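Local coordinates for protein DNA-3-methyladenine glycosidase (Bacillus halodurans, PDB 2H56) that is a predominantly helical DNA glycosidase of the HhH-GPD superfamily of base excision DNA repair proteins, built round a helix-hairpin-helix motif, at residues D30-F36 and W178-N182; A40-L45 and L207-K211; R161-L165 and P200-C206. All coordinates share one frame; numbering follows the deposited sequence.

Interaction 1 (D30-F36 and W178-N182)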
loop_
_atom_site.group_PDB
_atom_site.type_symbol
_atom_site.label_atom_id
_atom_site.label_comp_id
_atom_site.label_asym_id
_atom_site.label_seq_id
_atom_site.Cartn_x
_atom_site.Cartn_y
_atom_site.Cartn_z
ATOM N N ASP A 30 -17.537 -12.494 -10.163
ATOM C CA ASP A 30 -16.468 -13.383 -9.679
ATOM C C ASP A 30 -16.956 -14.252 -8.493
ATOM O O ASP A 30 -16.847 -13.858 -7.341
ATOM C CB ASP A 30 -15.310 -12.499 -9.208
ATOM C CG ASP A 30 -14.021 -13.269 -8.967
ATOM O OD1 ASP A 30 -14.092 -14.511 -8.767
ATOM O OD2 ASP A 30 -12.936 -12.603 -8.998
ATOM N N SER A 31 -17.473 -15.438 -8.762
ATOM C CA SER A 31 -17.981 -16.292 -7.691
ATOM C C SER A 31 -16.933 -16.957 -6.821
ATOM O O SER A 31 -17.235 -17.383 -5.718
ATOM C CB SER A 31 -18.873 -17.374 -8.265
ATOM O OG SER A 31 -20.111 -16.802 -8.564
ATOM N N ARG A 32 -15.729 -17.109 -7.340
ATOM C CA ARG A 32 -14.638 -17.665 -6.563
ATOM C C ARG A 32 -14.311 -16.694 -5.462
ATOM O O ARG A 32 -14.112 -17.090 -4.316
ATOM C CB ARG A 32 -13.384 -17.880 -7.422
ATOM C CG ARG A 32 -13.535 -18.954 -8.448
ATOM C CD ARG A 32 -12.265 -19.198 -9.263
ATOM N NE ARG A 32 -11.338 -20.018 -8.491
ATOM C CZ ARG A 32 -11.066 -21.293 -8.722
ATOM N NH1 ARG A 32 -11.627 -21.948 -9.724
ATOM N NH2 ARG A 32 -10.206 -21.917 -7.936
ATOM N N LEU A 33 -14.243 -15.417 -5.828
ATOM C CA LEU A 33 -13.980 -14.362 -4.849
ATOM C C LEU A 33 -15.119 -14.297 -3.837
ATOM O O LEU A 33 -14.884 -14.139 -2.638
ATOM C CB LEU A 33 -13.747 -13.012 -5.537
ATOM C CG LEU A 33 -13.289 -11.851 -4.648
ATOM C CD1 LEU A 33 -11.999 -12.232 -3.951
ATOM C CD2 LEU A 33 -13.174 -10.516 -5.448
ATOM N N PHE A 34 -16.345 -14.482 -4.311
ATOM C CA PHE A 34 -17.484 -14.509 -3.419
ATOM C C PHE A 34 -17.400 -15.643 -2.390
ATOM O O PHE A 34 -17.663 -15.419 -1.201
ATOM C CB PHE A 34 -18.776 -14.659 -4.221
ATOM C CG PHE A 34 -20.008 -14.784 -3.355
ATOM C CD1 PHE A 34 -20.674 -13.665 -2.911
ATOM C CD2 PHE A 34 -20.455 -16.017 -2.945
ATOM C CE1 PHE A 34 -21.789 -13.787 -2.110
ATOM C CE2 PHE A 34 -21.558 -16.134 -2.136
ATOM C CZ PHE A 34 -22.225 -15.016 -1.725
ATOM N N GLN A 35 -17.120 -16.862 -2.867
ATOM C CA GLN A 35 -16.953 -18.037 -1.999
ATOM C C GLN A 35 -15.878 -17.771 -0.921
ATOM O O GLN A 35 -16.038 -18.137 0.244
ATOM C CB GLN A 35 -16.606 -19.288 -2.829
ATOM C CG GLN A 35 -17.797 -19.888 -3.569
ATOM C CD GLN A 35 -17.463 -21.133 -4.387
ATOM O OE1 GLN A 35 -17.751 -22.251 -3.963
ATOM N NE2 GLN A 35 -16.867 -20.947 -5.567
ATOM N N PHE A 36 -14.806 -17.097 -1.315
ATOM C CA PHE A 36 -13.717 -16.810 -0.394
ATOM C C PHE A 36 -14.103 -15.777 0.654
ATOM O O PHE A 36 -13.824 -15.970 1.844
ATOM C CB PHE A 36 -12.492 -16.293 -1.137
ATOM C CG PHE A 36 -11.360 -15.936 -0.227
ATOM C CD1 PHE A 36 -10.813 -16.890 0.607
ATOM C CD2 PHE A 36 -10.862 -14.650 -0.177
ATOM C CE1 PHE A 36 -9.781 -16.571 1.469
ATOM C CE2 PHE A 36 -9.822 -14.324 0.692
ATOM C CZ PHE A 36 -9.284 -15.292 1.504
ATOM N N TRP A 178 -3.421 -18.664 -5.481
ATOM C CA TRP A 178 -4.140 -19.483 -4.512
ATOM C C TRP A 178 -5.612 -19.502 -4.870
ATOM O O TRP A 178 -6.233 -20.548 -4.942
ATOM C CB TRP A 178 -3.933 -18.894 -3.113
ATOM C CG TRP A 178 -4.452 -19.695 -1.997
ATOM C CD1 TRP A 178 -3.774 -20.638 -1.276
ATOM C CD2 TRP A 178 -5.748 -19.606 -1.427
ATOM N NE1 TRP A 178 -4.584 -21.152 -0.298
ATOM C CE2 TRP A 178 -5.804 -20.529 -0.371
ATOM C CE3 TRP A 178 -6.878 -18.847 -1.713
ATOM C CZ2 TRP A 178 -6.941 -20.703 0.401
ATOM C CZ3 TRP A 178 -8.000 -19.034 -0.957
ATOM C CH2 TRP A 178 -8.025 -19.950 0.089
ATOM N N LEU A 179 -6.141 -18.324 -5.145
ATOM C CA LEU A 179 -7.562 -18.141 -5.389
ATOM C C LEU A 179 -8.033 -18.479 -6.832
ATOM O O LEU A 179 -9.189 -18.782 -7.037
ATOM C CB LEU A 179 -7.899 -16.686 -5.036
ATOM C CG LEU A 179 -9.357 -16.253 -4.871
ATOM C CD1 LEU A 179 -9.997 -16.944 -3.679
ATOM C CD2 LEU A 179 -9.361 -14.758 -4.703
ATOM N N TYR A 180 -7.141 -18.429 -7.817
ATOM C CA TYR A 180 -7.518 -18.617 -9.226
ATOM C C TYR A 180 -6.668 -19.659 -9.971
ATOM O O TYR A 180 -7.044 -20.105 -11.045
ATOM C CB TYR A 180 -7.439 -17.277 -9.976
ATOM C CG TYR A 180 -8.368 -16.211 -9.436
ATOM C CD1 TYR A 180 -9.736 -16.221 -9.716
ATOM C CD2 TYR A 180 -7.872 -15.175 -8.652
ATOM C CE1 TYR A 180 -10.586 -15.212 -9.203
ATOM C CE2 TYR A 180 -8.701 -14.178 -8.150
ATOM C CZ TYR A 180 -10.051 -14.200 -8.416
ATOM O OH TYR A 180 -10.819 -13.193 -7.867
ATOM N N GLY A 181 -5.498 -19.992 -9.448
ATOM C CA GLY A 181 -4.775 -21.167 -9.906
ATOM C C GLY A 181 -5.200 -22.254 -8.950
ATOM O O GLY A 181 -6.249 -22.161 -8.305
ATOM N N ASN A 182 -4.414 -23.289 -8.815
ATOM C CA ASN A 182 -4.696 -24.163 -7.720
ATOM C C ASN A 182 -3.475 -24.108 -6.842
ATOM O O ASN A 182 -2.900 -25.129 -6.474
ATOM C CB ASN A 182 -5.032 -25.567 -8.215
ATOM C CG ASN A 182 -5.748 -26.390 -7.175
ATOM O OD1 ASN A 182 -6.371 -25.854 -6.255
ATOM N ND2 ASN A 182 -5.666 -27.696 -7.311
#

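Interaction 2 (A40-L45 and L207-K211)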
loop_
_atom_site.group_PDB
_atom_site.type_symbol
_atom_site.label_atom_id
_atom_site.label_comp_id
_atom_site.label_asym_id
_atom_site.label_seq_id
_atom_site.Cartn_x
_atom_site.Cartn_y
_atom_site.Cartn_z
ATOM N N ALA A 40 -13.864 -15.612 4.634
ATOM C CA ALA A 40 -12.837 -14.740 5.246
ATOM C C ALA A 40 -13.404 -13.606 6.078
ATOM O O ALA A 40 -12.724 -13.099 6.929
ATOM C CB ALA A 40 -11.895 -14.157 4.187
ATOM N N GLY A 41 -14.620 -13.157 5.824
ATOM C CA GLY A 41 -15.181 -12.059 6.626
ATOM C C GLY A 41 -14.690 -10.681 6.201
ATOM O O GLY A 41 -14.345 -10.460 5.044
ATOM N N GLU A 42 -14.666 -9.740 7.140
ATOM C CA GLU A 42 -14.364 -8.365 6.788
ATOM C C GLU A 42 -12.885 -8.156 6.621
ATOM O O GLU A 42 -12.075 -8.869 7.202
ATOM C CB GLU A 42 -14.906 -7.396 7.823
ATOM C CG GLU A 42 -14.174 -7.382 9.146
ATOM C CD GLU A 42 -14.939 -6.618 10.242
ATOM O OE1 GLU A 42 -16.200 -6.452 10.112
ATOM O OE2 GLU A 42 -14.278 -6.203 11.233
ATOM N N VAL A 43 -12.553 -7.162 5.809
ATOM C CA VAL A 43 -11.209 -6.642 5.731
ATOM C C VAL A 43 -11.193 -5.197 6.173
ATOM O O VAL A 43 -12.241 -4.546 6.266
ATOM C CB VAL A 43 -10.684 -6.679 4.301
ATOM C CG1 VAL A 43 -10.401 -8.106 3.899
ATOM C CG2 VAL A 43 -11.663 -5.973 3.349
ATOM N N GLN A 44 -9.981 -4.703 6.408
ATOM C CA GLN A 44 -9.770 -3.363 6.881
ATOM C C GLN A 44 -8.676 -2.645 6.102
ATOM O O GLN A 44 -7.840 -3.265 5.435
ATOM C CB GLN A 44 -9.457 -3.384 8.359
ATOM C CG GLN A 44 -8.378 -4.355 8.791
ATOM C CD GLN A 44 -8.072 -4.231 10.299
ATOM O OE1 GLN A 44 -7.159 -3.505 10.711
ATOM N NE2 GLN A 44 -8.861 -4.915 11.119
ATOM N N LEU A 45 -8.733 -1.321 6.168
ATOM C CA LEU A 45 -7.864 -0.460 5.404
ATOM C C LEU A 45 -7.382 0.645 6.295
ATOM O O LEU A 45 -8.113 1.587 6.553
ATOM C CB LEU A 45 -8.636 0.150 4.247
ATOM C CG LEU A 45 -7.850 0.964 3.225
ATOM C CD1 LEU A 45 -6.685 0.168 2.668
ATOM C CD2 LEU A 45 -8.806 1.357 2.126
ATOM N N LEU A 207 -7.100 -6.358 -0.613
ATOM C CA LEU A 207 -7.115 -6.688 0.792
ATOM C C LEU A 207 -7.449 -8.187 0.964
ATOM O O LEU A 207 -6.838 -8.876 1.771
ATOM C CB LEU A 207 -8.130 -5.824 1.534
ATOM C CG LEU A 207 -7.851 -4.325 1.555
ATOM C CD1 LEU A 207 -9.003 -3.580 2.229
ATOM C CD2 LEU A 207 -6.539 -4.069 2.244
ATOM N N TYR A 208 -8.392 -8.706 0.198
ATOM C CA TYR A 208 -8.743 -10.128 0.322
ATOM C C TYR A 208 -7.658 -11.022 -0.244
ATOM O O TYR A 208 -7.388 -12.107 0.278
ATOM C CB TYR A 208 -10.084 -10.421 -0.339
ATOM C CG TYR A 208 -11.244 -9.947 0.504
ATOM C CD1 TYR A 208 -11.619 -10.654 1.644
ATOM C CD2 TYR A 208 -11.947 -8.791 0.183
ATOM C CE1 TYR A 208 -12.647 -10.250 2.430
ATOM C CE2 TYR A 208 -13.010 -8.364 0.986
ATOM C CZ TYR A 208 -13.344 -9.103 2.106
ATOM O OH TYR A 208 -14.363 -8.703 2.912
ATOM N N LEU A 209 -7.014 -10.565 -1.307
ATOM C CA LEU A 209 -5.919 -11.334 -1.859
ATOM C C LEU A 209 -4.840 -11.480 -0.799
ATOM O O LEU A 209 -4.314 -12.592 -0.574
ATOM C CB LEU A 209 -5.391 -10.699 -3.157
ATOM C CG LEU A 209 -6.300 -10.855 -4.400
ATOM C CD1 LEU A 209 -5.567 -10.531 -5.689
ATOM C CD2 LEU A 209 -6.818 -12.261 -4.508
ATOM N N TRP A 210 -4.530 -10.371 -0.121
ATOM C CA TRP A 210 -3.518 -10.402 0.934
ATOM C C TRP A 210 -3.902 -11.361 2.041
ATOM O O TRP A 210 -3.050 -12.071 2.578
ATOM C CB TRP A 210 -3.262 -9.018 1.513
ATOM C CG TRP A 210 -2.235 -8.296 0.781
ATOM C CD1 TRP A 210 -1.032 -8.774 0.416
ATOM C CD2 TRP A 210 -2.300 -6.960 0.293
ATOM N NE1 TRP A 210 -0.337 -7.834 -0.282
ATOM C CE2 TRP A 210 -1.093 -6.704 -0.371
ATOM C CE3 TRP A 210 -3.268 -5.957 0.340
ATOM C CZ2 TRP A 210 -0.810 -5.474 -0.968
ATOM C CZ3 TRP A 210 -3.004 -4.742 -0.265
ATOM C CH2 TRP A 210 -1.776 -4.504 -0.901
ATOM N N LYS A 211 -5.192 -11.373 2.370
ATOM C CA LYS A 211 -5.721 -12.256 3.396
ATOM C C LYS A 211 -5.529 -13.715 2.943
ATOM O O LYS A 211 -5.026 -14.564 3.704
ATOM C CB LYS A 211 -7.181 -11.923 3.655
ATOM C CG LYS A 211 -7.561 -11.943 5.111
ATOM C CD LYS A 211 -8.854 -11.175 5.355
ATOM C CE LYS A 211 -9.365 -11.378 6.775
ATOM N NZ LYS A 211 -8.582 -10.602 7.779
#

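Interaction 3 (R161-L165 and P200-C206)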
loop_
_atom_site.group_PDB
_atom_site.type_symbol
_atom_site.label_atom_id
_atom_site.label_comp_id
_atom_site.label_asym_id
_atom_site.label_seq_id
_atom_site.Cartn_x
_atom_site.Cartn_y
_atom_site.Cartn_z
ATOM N N ARG A 161 -7.347 5.296 -1.358
ATOM C CA ARG A 161 -7.932 5.173 -2.700
ATOM C C ARG A 161 -8.304 3.735 -2.991
ATOM O O ARG A 161 -7.497 2.862 -2.847
ATOM C CB ARG A 161 -6.944 5.666 -3.748
ATOM C CG ARG A 161 -6.807 7.153 -3.778
ATOM C CD ARG A 161 -8.001 7.779 -4.479
ATOM N NE ARG A 161 -8.030 7.354 -5.880
ATOM C CZ ARG A 161 -7.476 8.019 -6.894
ATOM N NH1 ARG A 161 -6.871 9.193 -6.711
ATOM N NH2 ARG A 161 -7.552 7.511 -8.116
ATOM N N LEU A 162 -9.530 3.488 -3.416
ATOM C CA LEU A 162 -10.013 2.107 -3.550
ATOM C C LEU A 162 -9.828 1.497 -4.963
ATOM O O LEU A 162 -10.151 0.330 -5.186
ATOM C CB LEU A 162 -11.482 2.045 -3.111
ATOM C CG LEU A 162 -11.738 2.493 -1.662
ATOM C CD1 LEU A 162 -13.144 2.241 -1.257
ATOM C CD2 LEU A 162 -10.798 1.759 -0.693
ATOM N N ASP A 163 -9.267 2.263 -5.894
ATOM C CA ASP A 163 -9.177 1.857 -7.311
ATOM C C ASP A 163 -7.715 1.587 -7.781
ATOM O O ASP A 163 -7.277 2.046 -8.839
ATOM C CB ASP A 163 -9.810 2.948 -8.164
ATOM C CG ASP A 163 -9.113 4.321 -8.009
ATOM O OD1 ASP A 163 -8.404 4.582 -7.007
ATOM O OD2 ASP A 163 -9.282 5.141 -8.925
ATOM N N VAL A 164 -6.992 0.827 -6.971
ATOM C CA VAL A 164 -5.575 0.557 -7.150
ATOM C C VAL A 164 -5.386 -0.969 -7.198
ATOM O O VAL A 164 -5.958 -1.697 -6.403
ATOM C CB VAL A 164 -4.792 1.149 -5.943
ATOM C CG1 VAL A 164 -3.278 0.856 -6.038
ATOM C CG2 VAL A 164 -5.065 2.671 -5.796
ATOM N N LEU A 165 -4.609 -1.454 -8.142
ATOM C CA LEU A 165 -4.273 -2.864 -8.228
ATOM C C LEU A 165 -2.746 -2.994 -8.434
ATOM O O LEU A 165 -2.257 -2.760 -9.545
ATOM C CB LEU A 165 -5.020 -3.442 -9.414
ATOM C CG LEU A 165 -4.912 -4.922 -9.781
ATOM C CD1 LEU A 165 -5.664 -5.821 -8.800
ATOM C CD2 LEU A 165 -5.473 -5.110 -11.197
ATOM N N PRO A 200 -14.735 -0.410 -9.903
ATOM C CA PRO A 200 -13.593 0.457 -9.539
ATOM C C PRO A 200 -13.131 0.267 -8.065
ATOM O O PRO A 200 -12.758 1.238 -7.405
ATOM C CB PRO A 200 -14.194 1.853 -9.752
ATOM C CG PRO A 200 -15.593 1.673 -9.294
ATOM C CD PRO A 200 -15.993 0.218 -9.488
ATOM N N TYR A 201 -13.181 -0.949 -7.538
ATOM C CA TYR A 201 -12.825 -1.155 -6.145
ATOM C C TYR A 201 -11.727 -2.158 -5.978
ATOM O O TYR A 201 -11.707 -2.933 -5.022
ATOM C CB TYR A 201 -14.043 -1.586 -5.363
ATOM C CG TYR A 201 -15.109 -0.552 -5.353
ATOM C CD1 TYR A 201 -14.835 0.741 -4.908
ATOM C CD2 TYR A 201 -16.405 -0.851 -5.749
ATOM C CE1 TYR A 201 -15.832 1.715 -4.868
ATOM C CE2 TYR A 201 -17.413 0.116 -5.714
ATOM C CZ TYR A 201 -17.106 1.400 -5.280
ATOM O OH TYR A 201 -18.054 2.377 -5.251
ATOM N N GLU A 202 -10.767 -2.102 -6.879
ATOM C CA GLU A 202 -9.667 -3.043 -6.878
ATOM C C GLU A 202 -8.911 -3.155 -5.549
ATOM O O GLU A 202 -8.488 -4.247 -5.158
ATOM C CB GLU A 202 -8.675 -2.692 -8.012
ATOM C CG GLU A 202 -9.240 -2.881 -9.461
ATOM C CD GLU A 202 -9.853 -1.595 -10.062
ATOM O OE1 GLU A 202 -10.041 -0.594 -9.332
ATOM O OE2 GLU A 202 -10.126 -1.579 -11.287
ATOM N N THR A 203 -8.716 -2.034 -4.861
ATOM C CA THR A 203 -8.013 -2.071 -3.598
ATOM C C THR A 203 -8.718 -3.015 -2.633
ATOM O O THR A 203 -8.047 -3.736 -1.886
ATOM C CB THR A 203 -7.907 -0.675 -2.942
ATOM O OG1 THR A 203 -7.277 0.266 -3.830
ATOM C CG2 THR A 203 -7.089 -0.748 -1.666
ATOM N N VAL A 204 -10.057 -3.034 -2.644
ATOM C CA VAL A 204 -10.783 -3.897 -1.712
ATOM C C VAL A 204 -10.492 -5.402 -2.001
ATOM O O VAL A 204 -10.208 -6.189 -1.081
ATOM C CB VAL A 204 -12.305 -3.609 -1.693
ATOM C CG1 VAL A 204 -12.984 -4.520 -0.703
ATOM C CG2 VAL A 204 -12.618 -2.123 -1.328
ATOM N N ALA A 205 -10.515 -5.793 -3.273
ATOM C CA ALA A 205 -10.074 -7.144 -3.677
ATOM C C ALA A 205 -8.685 -7.442 -3.164
ATOM O O ALA A 205 -8.397 -8.526 -2.676
ATOM C CB ALA A 205 -10.079 -7.277 -5.188
ATOM N N CYS A 206 -7.801 -6.466 -3.292
ATOM C CA CYS A 206 -6.413 -6.670 -2.916
ATOM C C CYS A 206 -6.267 -6.978 -1.438
ATOM O O CYS A 206 -5.401 -7.753 -1.048
ATOM C CB CYS A 206 -5.571 -5.450 -3.295
ATOM S SG CYS A 206 -5.316 -5.280 -5.082
#

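Interaction 1 (D30-F36 and W178-N182)
Asp30 and Tyr180 approach each other from opposite directions where the start of helix 31-40 docks on the end of helix 170-180, a helix-end packing within the HhH-GPD fold. The carboxylate meets the phenol at the ring's edge, with the two planes turned 43° apart, and Tyr180 OH donates to Asp30 OD2 over 2.5 Å. The other oxygen does a different job: as the N-cap of helix 31-40, Asp30 OD1 takes the N-H of Leu33 at 3.1 Å, approached from well above the carboxylate plane. OD2 is also bonded by Trp198 NE1, so one buried carboxylate ties a helix start, a helix end and a loop together, which would hold its rotation.

Arg32 runs past Tyr180 in the reverse sense, its CD lying against the ring at CD1. A bend at its third torsion (chi3 80°) turns the guanidinium back to the helix end, where NE donates to Leu179 O at 2.9 Å, in the plane of that carbonyl. Its NH2 makes a salt bridge to Glu224, so the group serves both a helix-terminal carbonyl and a charge on the C-terminal helix 223-226.

Beneath this polar layer, Leu179 splits its methyls between two neighbours: CD1 touches Phe36 CB at 3.6 Å, and CD2 reaches Leu33 CD1 at 3.7 Å. Phe36 and Trp178, whose side chains cross at about a right angle, form an offset edge-to-face pair on the apolar side, with the edge of the indole toward the phenyl face and ring planes 66° apart. The indole's NE1 is bonded to Tyr220 O, while at its other end Trp178 CZ3 lies 3.9 Å from both CD1 and CE1 of Phe36.

Interaction 2 (A40-L45 and L207-K211)
Val43 lies over the ring of Tyr208, and round that pair the short strand 43-46 packs across helix 202-219, with the axes of the two segments 8.9 Å apart at closest approach. This is a strand-on-helix contact: the strand pairs through its backbone with strand 13-16, and Val43 is directed from the small antiparallel sheet onto the long helix.

The contact's hydrogen bond joins a side chain to the backbone. Tyr208 OH donates to Gly41 O at 2.8 Å, tilted 21° from the carbonyl plane, while the oxygen itself lies in the plane of the ring, at its edge. Gly41 is the residue at which the chain leaves helix 31-40, with a positive phi.

A CH-pi interaction uses the ring's face. Val43 CG1 stands 3.5 Å from the centroid of the Tyr208 ring and 15° off its normal. With chi1 at -72°, CG1 is set opposite the carbonyl carbon, and the other methyl, CG2, meets Leu207 CD1 at 3.7 Å.

Apolar packing extends from this centre. Leu207 CD1 also approaches Leu45 CB, at 4.3 Å, and Ala40 CB lies by the edge of the tyrosine ring. The aliphatic part of Lys211 flanks the valine, its CD 3.7 Å from Val43 CG1.

Methyl over face and carbonyl at edge together would restrict how the Tyr208 ring can turn. Its hydroxyl is satisfied by the turn that leaves the helix; the rest is mainly hydrocarbon packing, with the carbonyl oxygens of Ala40, Glu42 and Gln44 against aliphatic carbons.

Interaction 3 (R161-L165 and P200-C206)
The backbones of loop 161-165 and the start of helix 202-219 come together at Leu162 and Thr203, whose CA atoms are 4.6 Å apart, and Thr203 N donates to Leu162 O at 2.8 Å from above the carbonyl plane. Thr203 adds its side chain to this grip. Its hydroxyl, opposite the carbonyl carbon at chi1 -56°, donates to Arg161 O at 2.8 Å along a lone pair and accepts from Val164 N at 3.2 Å, so Thr203 bonds the main chain of the loop at three residues, Arg161, Leu162 and Val164.

Apolar contacts flank these bonds. Leu162 CB sits at the edge of the Tyr201 ring, 4.0 Å from CD1, and Leu165 CD1 reaches Cys206 SG at 3.8 Å. Arg161 clasps Asp163 side-on, NE to OD1 and NH2 to OD2, in a salt bridge within the loop.

A loop carbonyl thus takes up an N-H of the helix's first turn. The loop follows helix 148-157, probably the second helix of the helix-hairpin-helix, and so lies where the HhH-GPD superfamily has its Gly/Pro-rich loop.

Helix 202-219 strings the three contacts together: interaction 3 holds its first turn, interaction 2 the next turns, and Phe36 and Trp178 of interaction 1 pack further along it, on Ala212. Interactions 1 and 2 have centres about 13 Å apart and touch, Leu179 CD2 lying 3.6 Å from Leu209 CD2. Interactions 2 and 3, about 12 Å between centres, meet where Leu45 CD2 is 3.5 Å from Leu162 CD2. Interactions 1 and 3 do not touch, their centres being about 17 Å apart, yet Trp198 spans them, bonded to Asp30 and packed on Leu165. Interactions 1 and 2 thereby join N-terminal segments to the later part of the chain, while interaction 3 joins two segments within that part.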